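Local structure of agrin (Gallus gallus, 1PZ7) at residues Ile114-Gln126 with Thr134-Thr146. The protein is a basal lamina protein whose laminin G domain binds calcium, its activity being modulated by alternative splicing and by that calcium. Sequence-based numbering, arbitrary orientation.
Sequences IKAYRVQREGSLQ and TGSSPLGATQLDT. With CA (calcium ion), chain C.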
loop_
_atom_site.group_PDB
_atom_site.type_symbol
_atom_site.label_atom_id
_atom_site.label_comp_id
_atom_site.label_asym_id
_atom_site.label_seq_id
_atom_site.Cartn_x
_atom_site.Cartn_y
_atom_site.Cartn_z
ATOM N N ILE A 114 -10.338 2.715 2.261
ATOM C CA ILE A 114 -9.113 3.380 2.681
ATOM C C ILE A 114 -8.732 4.392 1.612
ATOM O O ILE A 114 -8.691 4.061 0.434
ATOM C CB ILE A 114 -7.955 2.372 2.851
ATOM C CG1 ILE A 114 -8.292 1.328 3.917
ATOM C CG2 ILE A 114 -6.663 3.104 3.205
ATOM C CD1 ILE A 114 -7.326 0.177 3.964
ATOM N N LYS A 115 -8.467 5.622 2.028
ATOM C CA LYS A 115 -7.979 6.658 1.130
ATOM C C LYS A 115 -6.700 7.215 1.739
ATOM O O LYS A 115 -6.702 7.747 2.851
ATOM C CB LYS A 115 -9.012 7.764 0.949
ATOM C CG LYS A 115 -8.492 8.944 0.153
ATOM C CD LYS A 115 -9.545 10.006 -0.042
ATOM C CE LYS A 115 -10.555 9.603 -1.090
ATOM N NZ LYS A 115 -11.508 10.707 -1.352
ATOM N N ALA A 116 -5.597 7.075 1.022
ATOM C CA ALA A 116 -4.314 7.516 1.530
ATOM C C ALA A 116 -3.555 8.250 0.443
ATOM O O ALA A 116 -3.416 7.743 -0.671
ATOM C CB ALA A 116 -3.529 6.334 2.004
ATOM N N TYR A 117 -3.063 9.440 0.760
ATOM C CA TYR A 117 -2.292 10.188 -0.216
ATOM C C TYR A 117 -1.176 11.000 0.411
ATOM O O TYR A 117 -1.149 11.253 1.621
ATOM C CB TYR A 117 -3.189 11.065 -1.097
ATOM C CG TYR A 117 -3.913 12.196 -0.405
ATOM C CD1 TYR A 117 -5.224 12.045 0.025
ATOM C CD2 TYR A 117 -3.304 13.434 -0.224
ATOM C CE1 TYR A 117 -5.901 13.081 0.636
ATOM C CE2 TYR A 117 -3.977 14.479 0.390
ATOM C CZ TYR A 117 -5.271 14.294 0.814
ATOM O OH TYR A 117 -5.937 15.333 1.426
ATOM N N ARG A 118 -0.234 11.374 -0.441
ATOM C CA ARG A 118 0.916 12.157 -0.054
ATOM C C ARG A 118 1.169 13.179 -1.149
ATOM O O ARG A 118 1.132 12.841 -2.328
ATOM C CB ARG A 118 2.149 11.266 0.105
ATOM C CG ARG A 118 3.435 12.037 0.397
ATOM C CD ARG A 118 4.709 11.231 0.214
ATOM N NE ARG A 118 4.905 10.878 -1.190
ATOM C CZ ARG A 118 5.560 11.612 -2.087
ATOM N NH1 ARG A 118 6.108 12.776 -1.760
ATOM N NH2 ARG A 118 5.663 11.170 -3.331
ATOM N N VAL A 119 1.384 14.429 -0.748
ATOM C CA VAL A 119 1.771 15.496 -1.664
ATOM C C VAL A 119 3.031 16.072 -1.030
ATOM O O VAL A 119 2.961 16.700 0.027
ATOM C CB VAL A 119 0.684 16.587 -1.808
ATOM C CG1 VAL A 119 1.161 17.698 -2.727
ATOM C CG2 VAL A 119 -0.623 15.996 -2.329
ATOM N N GLN A 120 4.177 15.816 -1.651
ATOM C CA GLN A 120 5.466 16.226 -1.103
ATOM C C GLN A 120 5.599 15.620 0.301
ATOM O O GLN A 120 5.468 14.411 0.441
ATOM C CB GLN A 120 5.637 17.746 -1.181
ATOM C CG GLN A 120 5.540 18.221 -2.633
ATOM C CD GLN A 120 6.078 19.616 -2.884
ATOM O OE1 GLN A 120 5.738 20.235 -3.895
ATOM N NE2 GLN A 120 6.928 20.105 -1.993
ATOM N N ARG A 121 5.821 16.425 1.334
ATOM C CA ARG A 121 5.987 15.863 2.677
ATOM C C ARG A 121 4.670 15.595 3.397
ATOM O O ARG A 121 4.644 14.864 4.386
ATOM C CB ARG A 121 6.830 16.801 3.539
ATOM C CG ARG A 121 8.204 17.113 2.965
ATOM C CD ARG A 121 8.911 18.255 3.671
ATOM N NE ARG A 121 8.694 18.184 5.108
ATOM C CZ ARG A 121 8.307 19.194 5.881
ATOM N NH1 ARG A 121 8.100 20.420 5.393
ATOM N NH2 ARG A 121 8.143 18.973 7.173
ATOM N N GLU A 122 3.582 16.176 2.901
ATOM C CA GLU A 122 2.286 16.089 3.565
ATOM C C GLU A 122 1.514 14.824 3.241
ATOM O O GLU A 122 1.314 14.483 2.075
ATOM C CB GLU A 122 1.414 17.274 3.162
ATOM C CG GLU A 122 1.908 18.625 3.641
ATOM C CD GLU A 122 0.924 19.725 3.309
ATOM O OE1 GLU A 122 0.178 20.153 4.212
ATOM O OE2 GLU A 122 0.879 20.142 2.136
ATOM N N GLY A 123 1.046 14.149 4.281
ATOM C CA GLY A 123 0.293 12.925 4.112
ATOM C C GLY A 123 -1.105 13.021 4.675
ATOM O O GLY A 123 -1.382 13.848 5.551
ATOM N N SER A 124 -1.983 12.164 4.168
ATOM C CA SER A 124 -3.356 12.085 4.638
ATOM C C SER A 124 -3.802 10.637 4.588
ATOM O O SER A 124 -3.538 9.931 3.618
ATOM C CB SER A 124 -4.283 12.931 3.767
ATOM O OG SER A 124 -5.634 12.816 4.198
ATOM N N LEU A 125 -4.463 10.198 5.648
ATOM C CA LEU A 125 -4.980 8.847 5.720
ATOM C C LEU A 125 -6.398 8.892 6.262
ATOM O O LEU A 125 -6.656 9.492 7.308
ATOM C CB LEU A 125 -4.110 7.986 6.630
ATOM C CG LEU A 125 -4.612 6.562 6.868
ATOM C CD1 LEU A 125 -4.635 5.754 5.569
ATOM C CD2 LEU A 125 -3.743 5.872 7.900
ATOM N N GLN A 126 -7.323 8.272 5.539
ATOM C CA GLN A 126 -8.710 8.206 5.977
ATOM C C GLN A 126 -9.261 6.819 5.761
ATOM O O GLN A 126 -9.389 6.368 4.625
ATOM C CB GLN A 126 -9.604 9.203 5.229
ATOM C CG GLN A 126 -11.072 9.089 5.659
ATOM C CD GLN A 126 -12.030 9.944 4.853
ATOM O OE1 GLN A 126 -13.251 9.820 5.005
ATOM N NE2 GLN A 126 -11.495 10.803 4.000
ATOM N N THR A 134 -3.591 13.565 9.366
ATOM C CA THR A 134 -2.576 14.249 8.576
ATOM C C THR A 134 -1.278 14.372 9.345
ATOM O O THR A 134 -1.243 14.279 10.574
ATOM C CB THR A 134 -3.041 15.659 8.150
ATOM O OG1 THR A 134 -3.284 16.466 9.309
ATOM C CG2 THR A 134 -4.374 15.608 7.417
ATOM N N GLY A 135 -0.206 14.599 8.605
ATOM C CA GLY A 135 1.108 14.752 9.187
ATOM C C GLY A 135 2.103 14.895 8.064
ATOM O O GLY A 135 1.761 14.664 6.901
ATOM N N SER A 136 3.327 15.268 8.402
ATOM C CA SER A 136 4.362 15.456 7.405
ATOM C C SER A 136 5.673 14.803 7.811
ATOM O O SER A 136 6.025 14.758 8.993
ATOM C CB SER A 136 4.590 16.950 7.162
ATOM O OG SER A 136 3.425 17.555 6.628
ATOM N N SER A 137 6.390 14.289 6.819
ATOM C CA SER A 137 7.719 13.745 7.043
ATOM C C SER A 137 8.652 14.932 7.286
ATOM O O SER A 137 8.315 16.068 6.947
ATOM C CB SER A 137 8.163 12.892 5.847
ATOM O OG SER A 137 8.028 13.604 4.628
ATOM N N PRO A 138 9.803 14.694 7.902
ATOM C CA PRO A 138 10.720 15.784 8.242
ATOM C C PRO A 138 11.168 16.638 7.072
ATOM O O PRO A 138 11.272 16.176 5.934
ATOM C CB PRO A 138 11.916 15.050 8.840
ATOM C CG PRO A 138 11.335 13.814 9.390
ATOM C CD PRO A 138 10.302 13.397 8.386
ATOM N N LEU A 139 11.421 17.903 7.381
ATOM C CA LEU A 139 11.882 18.862 6.401
ATOM C C LEU A 139 13.099 18.310 5.680
ATOM O O LEU A 139 14.006 17.750 6.298
ATOM C CB LEU A 139 12.228 20.185 7.090
ATOM C CG LEU A 139 12.643 21.336 6.177
ATOM C CD1 LEU A 139 11.448 21.840 5.375
ATOM C CD2 LEU A 139 13.258 22.457 6.988
ATOM N N GLY A 140 13.103 18.479 4.365
ATOM C CA GLY A 140 14.189 18.025 3.524
ATOM C C GLY A 140 13.635 17.444 2.238
ATOM O O GLY A 140 13.180 18.174 1.351
ATOM N N ALA A 141 13.650 16.122 2.143
ATOM C CA ALA A 141 13.171 15.426 0.951
ATOM C C ALA A 141 11.654 15.543 0.782
ATOM O O ALA A 141 10.906 15.487 1.760
ATOM C CB ALA A 141 13.586 13.962 1.004
ATOM N N THR A 142 11.214 15.696 -0.466
ATOM C CA THR A 142 9.797 15.852 -0.790
ATOM C C THR A 142 9.346 14.889 -1.866
ATOM O O THR A 142 8.161 14.813 -2.169
ATOM C CB THR A 142 9.507 17.264 -1.321
ATOM O OG1 THR A 142 10.121 17.441 -2.607
ATOM C CG2 THR A 142 10.130 18.323 -0.444
ATOM N N GLN A 143 10.298 14.178 -2.457
ATOM C CA GLN A 143 10.002 13.301 -3.579
ATOM C C GLN A 143 10.302 11.850 -3.247
ATOM O O GLN A 143 11.266 11.548 -2.547
ATOM C CB GLN A 143 10.821 13.741 -4.796
ATOM C CG GLN A 143 10.472 15.152 -5.272
ATOM C CD GLN A 143 11.611 15.852 -5.989
ATOM O OE1 GLN A 143 12.667 15.266 -6.224
ATOM N NE2 GLN A 143 11.394 17.114 -6.343
ATOM N N LEU A 144 9.458 10.957 -3.742
ATOM C CA LEU A 144 9.657 9.535 -3.545
ATOM C C LEU A 144 10.365 9.003 -4.777
ATOM O O LEU A 144 9.792 8.960 -5.864
ATOM C CB LEU A 144 8.323 8.830 -3.319
ATOM C CG LEU A 144 8.447 7.507 -2.562
ATOM C CD1 LEU A 144 7.115 7.116 -1.937
ATOM C CD2 LEU A 144 8.979 6.401 -3.461
ATOM N N ASP A 145 11.627 8.639 -4.601
ATOM C CA ASP A 145 12.437 8.124 -5.690
ATOM C C ASP A 145 12.200 6.634 -5.829
ATOM O O ASP A 145 12.523 5.855 -4.936
ATOM C CB ASP A 145 13.908 8.423 -5.434
ATOM C CG ASP A 145 14.168 9.894 -5.266
ATOM O OD1 ASP A 145 13.855 10.661 -6.199
ATOM O OD2 ASP A 145 14.653 10.376 -4.222
ATOM N N THR A 146 11.620 6.240 -6.956
ATOM C CA THR A 146 11.229 4.853 -7.160
ATOM C C THR A 146 11.279 4.428 -8.620
ATOM O O THR A 146 11.297 5.263 -9.526
ATOM C CB THR A 146 9.798 4.636 -6.619
ATOM O OG1 THR A 146 9.379 3.289 -6.874
ATOM C CG2 THR A 146 8.783 5.491 -7.376
HETATM CA CA CA C . 13.462 10.887 -2.139
HETATM O O HOH W 1 15.801 9.605 -1.311
HETATM O O HOH W 2 14.488 13.009 -2.570
#
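Strands 122-126 and 134-136 belong to one antiparallel hairpin of the laminin G sandwich, and the chain leaving the second strand wraps round the type II' turn Val-119 to Glu-122 toward the calcium site. The strand axes approach to 4.7 Å with their directions 154° apart. Gly-123 and Gly-135 form the hydrogen-bonded pair: Gly-123 N donates to Gly-135 O at 2.8 Å, almost in line with the C=O, whereas the return bond is weak. Glu-122 with Ser-136, and Ser-124 with Thr-134, are the flanking non-hydrogen-bonded pairs, all four side chains on one face. Past the strand, Ser-137 N still donates to Arg-121 O, which also accepts from the Tyr-91 hydroxyl.

Arg-121 makes the most extensive contact. Its NE and NH2 grip the single atom Ser-137 O side-on, at 2.8 and 2.9 Å respectively, with that oxygen close to the guanidinium plane. A bend at chi3 (40°) turns the group to this carbonyl, while Leu-139 CA lies 3.4 Å above the plane, displaced toward the rim, and its CD1 meets NH1. The two bonds to Ser-137 O should restrict the guanidinium's rotation.

Arg-118, buried and reaching from the end of strand 114-119, links the turn to the loop before strand 144-146. Its NH1 donates to Gln-120 O at 2.8 Å and, weakly, to Thr-142 O, which lies at the guanidinium edge and also receives a CA-H...O contact from Gln-120 CA. NH2 packs 3.5 Å from Leu-144 CB and bonds to Leu-47 O. Directly after Thr-142, Gln-143 O binds calcium at 2.3 Å; Asp-145 OD2, Asp-76, Leu-93 and two waters complete the coordination. Strand end and turn thus pack against the segment carrying two calcium ligands, at the rim of a laminin G beta sandwich, where calcium sites of this family lie.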